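Local structure of protein LEC-6 (Caenorhabditis elegans, 3VV1) at residues I123-G127 against A128-D132; F29-Q32 against T33-I37. The protein binds galactosides as a galectin, with a preference for fucose-containing saccharides such as galactose-1,4-fucose. All coordinates share one frame; numbering follows the deposited sequence.

Interaction 1: residues I123-G127 against A128-D132; sequences IFVNG and AHFAD
Phe124 and His129 show how two neighbouring strands of a hairpin can be joined by rings where their backbones are not bonded. Phe124 starts close to the opposite strand, its CB 3.5 Å from Ala128 O. With CG anti to its own carbonyl carbon (chi1 -58°), the ring is carried across His129 at a slant: CD2 lies 3.5 Å from His129 CA, CE2 3.8 Å from His129 CB, and CZ 4.0 Å from His129 CD2. The imidazole thus turns its edge toward the phenyl face, a T-shaped pair with planes at 81°. Next to the touching CD2, His129 NE2 donates a nearly straight 2.8 Å bond to Asp132 OD1, within its own strand. The acceptor lies in the ring plane, although the ring approaches from above the carboxylate plane. Ser122 binds the same oxygen, which probably helps to fix the imidazole.

The strands meet in a type I' turn from Val125 to Ala128, closed by reciprocal backbone bonds between those two residues. Beyond it comes a classic beta bulge: Ile123 O is gripped by Phe130 N at 2.8 Å, in the carbonyl plane, and more loosely by Ala131 N at 3.2 Å, tilted from that plane. The extra residue allows Phe130 to lie alongside both Ile123 and Val125, pointing the same way as they do. Ile123 CG2 reaches the edge of the phenyl ring, while Val125 CG2 meets its CB.

Strand 128-134 is the outermost of its sheet within the chain, and strand 120-125 pairs on its other side with strand 110-117, where Ile123 rests on Leu112 and Phe114. Across the beta sandwich, Ile123 and Phe130 both meet Phe75 of strand 71-78, in the sheet that carries sugar-binding residues His74 and Asn76.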
loop_
_atom_site.group_PDB
_atom_site.type_symbol
_atom_site.label_atom_id
_atom_site.label_comp_id
_atom_site.label_asym_id
_atom_site.label_seq_id
_atom_site.Cartn_x
_atom_site.Cartn_y
_atom_site.Cartn_z
ATOM N N ILE A 123 3.001 -22.050 1.053
ATOM C CA ILE A 123 4.177 -21.380 1.635
ATOM C C ILE A 123 5.401 -21.835 0.855
ATOM O O ILE A 123 5.578 -23.043 0.677
ATOM C CB ILE A 123 4.324 -21.738 3.128
ATOM C CG1 ILE A 123 3.011 -21.436 3.898
ATOM C CG2 ILE A 123 5.495 -20.939 3.737
ATOM C CD1 ILE A 123 3.046 -22.094 5.272
ATOM N N PHE A 124 6.215 -20.859 0.381
ATOM C CA PHE A 124 7.418 -21.133 -0.400
ATOM C C PHE A 124 8.624 -20.536 0.253
ATOM O O PHE A 124 8.548 -19.460 0.810
ATOM C CB PHE A 124 7.243 -20.508 -1.811
ATOM C CG PHE A 124 6.024 -21.035 -2.539
ATOM C CD1 PHE A 124 4.747 -20.550 -2.190
ATOM C CD2 PHE A 124 6.140 -22.065 -3.475
ATOM C CE1 PHE A 124 3.609 -21.059 -2.833
ATOM C CE2 PHE A 124 4.979 -22.607 -4.130
ATOM C CZ PHE A 124 3.738 -22.064 -3.782
ATOM N N VAL A 125 9.749 -21.250 0.157
ATOM C CA VAL A 125 11.012 -20.735 0.685
ATOM C C VAL A 125 11.987 -20.733 -0.481
ATOM O O VAL A 125 12.208 -21.793 -1.103
ATOM C CB VAL A 125 11.506 -21.625 1.834
ATOM C CG1 VAL A 125 12.884 -21.119 2.316
ATOM C CG2 VAL A 125 10.513 -21.549 2.991
ATOM N N ASN A 126 12.517 -19.568 -0.857
ATOM C CA ASN A 126 13.500 -19.504 -1.955
ATOM C C ASN A 126 12.940 -20.107 -3.235
ATOM O O ASN A 126 13.603 -20.852 -3.971
ATOM C CB ASN A 126 14.905 -20.073 -1.554
ATOM C CG ASN A 126 15.606 -19.214 -0.504
ATOM O OD1 ASN A 126 15.138 -18.143 -0.176
ATOM N ND2 ASN A 126 16.741 -19.644 -0.037
ATOM N N GLY A 127 11.653 -19.850 -3.401
ATOM C CA GLY A 127 10.935 -20.237 -4.639
ATOM C C GLY A 127 10.359 -21.658 -4.630
ATOM O O GLY A 127 9.494 -21.983 -5.484
ATOM N N ALA A 128 10.827 -22.514 -3.700
ATOM C CA ALA A 128 10.375 -23.919 -3.666
ATOM C C ALA A 128 9.210 -24.078 -2.706
ATOM O O ALA A 128 9.151 -23.451 -1.622
ATOM C CB ALA A 128 11.480 -24.844 -3.228
ATOM N N HIS A 129 8.247 -24.892 -3.098
ATOM C CA HIS A 129 7.131 -25.152 -2.200
ATOM C C HIS A 129 7.617 -25.794 -0.912
ATOM O O HIS A 129 8.381 -26.766 -0.935
ATOM C CB HIS A 129 6.109 -26.064 -2.869
ATOM C CG HIS A 129 4.903 -26.308 -2.026
ATOM N ND1 HIS A 129 4.765 -27.409 -1.198
ATOM C CD2 HIS A 129 3.749 -25.541 -1.869
ATOM C CE1 HIS A 129 3.570 -27.303 -0.560
ATOM N NE2 HIS A 129 2.949 -26.188 -0.979
ATOM N N PHE A 130 7.178 -25.239 0.208
ATOM C CA PHE A 130 7.571 -25.745 1.538
ATOM C C PHE A 130 6.400 -26.469 2.210
ATOM O O PHE A 130 6.559 -27.614 2.688
ATOM C CB PHE A 130 8.068 -24.574 2.403
ATOM C CG PHE A 130 8.250 -24.959 3.839
ATOM C CD1 PHE A 130 9.246 -25.879 4.218
ATOM C CD2 PHE A 130 7.412 -24.437 4.801
ATOM C CE1 PHE A 130 9.382 -26.247 5.542
ATOM C CE2 PHE A 130 7.506 -24.869 6.123
ATOM C CZ PHE A 130 8.527 -25.755 6.490
ATOM N N ALA A 131 5.232 -25.817 2.291
ATOM C CA ALA A 131 4.101 -26.481 2.957
ATOM C C ALA A 131 2.820 -25.792 2.549
ATOM O O ALA A 131 2.833 -24.619 2.210
ATOM C CB ALA A 131 4.235 -26.359 4.489
ATOM N N ASP A 132 1.726 -26.524 2.621
ATOM C CA ASP A 132 0.399 -25.943 2.588
ATOM C C ASP A 132 -0.198 -25.879 3.990
ATOM O O ASP A 132 0.077 -26.764 4.865
ATOM C CB ASP A 132 -0.515 -26.810 1.746
ATOM C CG ASP A 132 -0.401 -26.511 0.252
ATOM O OD1 ASP A 132 0.331 -25.610 -0.192
ATOM O OD2 ASP A 132 -1.120 -27.219 -0.500
#

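Interaction 2: residues F29-Q32 against T33-I37; sequences FNPQ and TPVNI
Thr33 is joined to Pro31, two residues earlier, through a water molecule that rests between a carbonyl and a hydroxyl. The water donates to Pro31 O at 3.0 Å and lies 2.8 Å from Thr33 OG1. The first torsion of Thr33, -66°, sets OG1 anti to the carbonyl carbon and beside the backbone N, from where it can face back toward the preceding residues. The hydroxyl has a second partner in Val151 O, so a buttress from strand 151-159 and the water together fix its rotation.

Pro34 follows through a cis peptide bond, which brings its CA to only 3.0 Å from Thr33 CA. The chain consequently folds back over a short distance: Gln32 CA and Val35 CA are 5.7 Å apart, in a cis-proline turn nearest to type VIb, a class that does not depend on a bond from its first carbonyl to its fourth residue; the kink is built into the peptide itself. In this galectin beta sandwich the turn serves as the crossover between the two sheets, carrying the chain from strand 27-29, outermost of its sheet within the chain, to strand 35-38 of the other.

Val35 opens the new strand and supplies the apolar half of the contact. Its chi1 of 171° holds CG1 anti to the backbone N, and the branched end crosses the pyrrolidine ring of Pro31 at a slant. CG2 is 4.0 Å from Pro31 CB and 4.1 Å from Pro31 CG, with CG1 4.1 Å from Pro31 CB: CG2 approaches the CB-CG edge from above the ring plane, while CG1 comes in beside CB. Backbone bonding to Ile147 commits Val35 to the second sheet. Further along the strand, Ile37 packs on Phe24 of the second subunit, and Pro31 meets Ile22 of that same subunit.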
loop_
_atom_site.group_PDB
_atom_site.type_symbol
_atom_site.label_atom_id
_atom_site.label_comp_id
_atom_site.label_asym_id
_atom_site.label_seq_id
_atom_site.Cartn_x
_atom_site.Cartn_y
_atom_site.Cartn_z
ATOM N N PHE A 29 10.807 -1.548 2.772
ATOM C CA PHE A 29 12.166 -2.034 3.079
ATOM C C PHE A 29 12.573 -1.683 4.514
ATOM O O PHE A 29 12.227 -0.620 5.020
ATOM C CB PHE A 29 13.166 -1.496 2.036
ATOM C CG PHE A 29 12.863 -2.013 0.662
ATOM C CD1 PHE A 29 11.922 -1.359 -0.162
ATOM C CD2 PHE A 29 13.469 -3.191 0.209
ATOM C CE1 PHE A 29 11.602 -1.880 -1.396
ATOM C CE2 PHE A 29 13.145 -3.716 -1.029
ATOM C CZ PHE A 29 12.215 -3.054 -1.830
ATOM N N ASN A 30 13.310 -2.610 5.134
ATOM C CA ASN A 30 13.797 -2.412 6.513
ATOM C C ASN A 30 12.731 -1.928 7.507
ATOM O O ASN A 30 12.966 -0.989 8.244
ATOM C CB ASN A 30 15.028 -1.477 6.526
ATOM C CG ASN A 30 16.240 -2.131 5.892
ATOM O OD1 ASN A 30 16.919 -1.548 4.998
ATOM N ND2 ASN A 30 16.547 -3.270 6.353
ATOM N N PRO A 31 11.564 -2.568 7.528
ATOM C CA PRO A 31 10.613 -2.176 8.654
ATOM C C PRO A 31 11.204 -2.744 9.982
ATOM O O PRO A 31 11.795 -3.852 9.973
ATOM C CB PRO A 31 9.333 -2.923 8.244
ATOM C CG PRO A 31 9.848 -4.169 7.425
ATOM C CD PRO A 31 11.068 -3.691 6.666
ATOM N N GLN A 32 11.074 -2.065 11.110
ATOM C CA GLN A 32 11.567 -2.578 12.445
ATOM C C GLN A 32 10.763 -3.758 13.038
ATOM O O GLN A 32 9.545 -3.672 13.018
ATOM C CB GLN A 32 11.455 -1.459 13.453
ATOM C CG GLN A 32 12.337 -0.227 13.144
ATOM C CD GLN A 32 11.668 1.121 13.466
ATOM O OE1 GLN A 32 10.615 1.461 12.910
ATOM N NE2 GLN A 32 12.291 1.896 14.350
ATOM N N THR A 33 11.418 -4.783 13.639
ATOM C CA THR A 33 10.677 -5.910 14.287
ATOM C C THR A 33 10.440 -5.433 15.743
ATOM O O THR A 33 11.338 -4.798 16.316
ATOM C CB THR A 33 11.460 -7.275 14.221
ATOM O OG1 THR A 33 11.570 -7.729 12.853
ATOM C CG2 THR A 33 10.780 -8.435 14.983
ATOM N N PRO A 34 9.227 -5.636 16.309
ATOM C CA PRO A 34 8.029 -6.225 15.699
ATOM C C PRO A 34 7.371 -5.264 14.682
ATOM O O PRO A 34 7.237 -4.053 14.919
ATOM C CB PRO A 34 7.125 -6.492 16.926
ATOM C CG PRO A 34 7.463 -5.350 17.864
ATOM C CD PRO A 34 8.975 -5.195 17.703
ATOM N N VAL A 35 7.082 -5.843 13.539
ATOM C CA VAL A 35 6.474 -5.213 12.329
ATOM C C VAL A 35 4.981 -5.577 12.441
ATOM O O VAL A 35 4.595 -6.694 12.743
ATOM C CB VAL A 35 7.160 -5.900 11.127
ATOM C CG1 VAL A 35 6.530 -5.567 9.785
ATOM C CG2 VAL A 35 8.668 -5.642 11.107
ATOM N N ASN A 36 4.122 -4.621 12.183
ATOM C CA ASN A 36 2.689 -4.836 12.306
ATOM C C ASN A 36 2.049 -4.012 11.171
ATOM O O ASN A 36 2.038 -2.748 11.260
ATOM C CB ASN A 36 2.322 -4.282 13.657
ATOM C CG ASN A 36 1.169 -5.004 14.308
ATOM O OD1 ASN A 36 1.237 -6.193 14.555
ATOM N ND2 ASN A 36 0.131 -4.251 14.674
ATOM N N ILE A 37 1.607 -4.688 10.089
ATOM C CA ILE A 37 1.289 -3.963 8.851
ATOM C C ILE A 37 -0.147 -4.264 8.413
ATOM O O ILE A 37 -0.458 -5.434 8.124
ATOM C CB ILE A 37 2.219 -4.351 7.681
ATOM C CG1 ILE A 37 3.709 -4.351 8.114
ATOM C CG2 ILE A 37 2.043 -3.345 6.535
ATOM C CD1 ILE A 37 4.663 -4.867 7.054
HETATM O O HOH W 1 13.174 -6.300 11.133
#

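In the fold
The two contacts lie on opposite sides of the chain's centre, their own centres about 22 Å apart, and share no strand. Both are turns, yet they solve different problems. Interaction 1 turns the chain between neighbouring strands of one sheet: a hairpin, laced by backbone bonds, with the Phe124-His129 pair on one side, and Ile123, Val125 and Phe130 turned toward the interior on the other. Interaction 2 is a surface contact that passes the chain between sheets, relying on a cis peptide, a bridging water and a proline-valine touch in place of strand pairing. Residues 123-132 pack against the carbohydrate-bearing sheet of their own subunit, whereas residues 29-37 lie next to the second subunit.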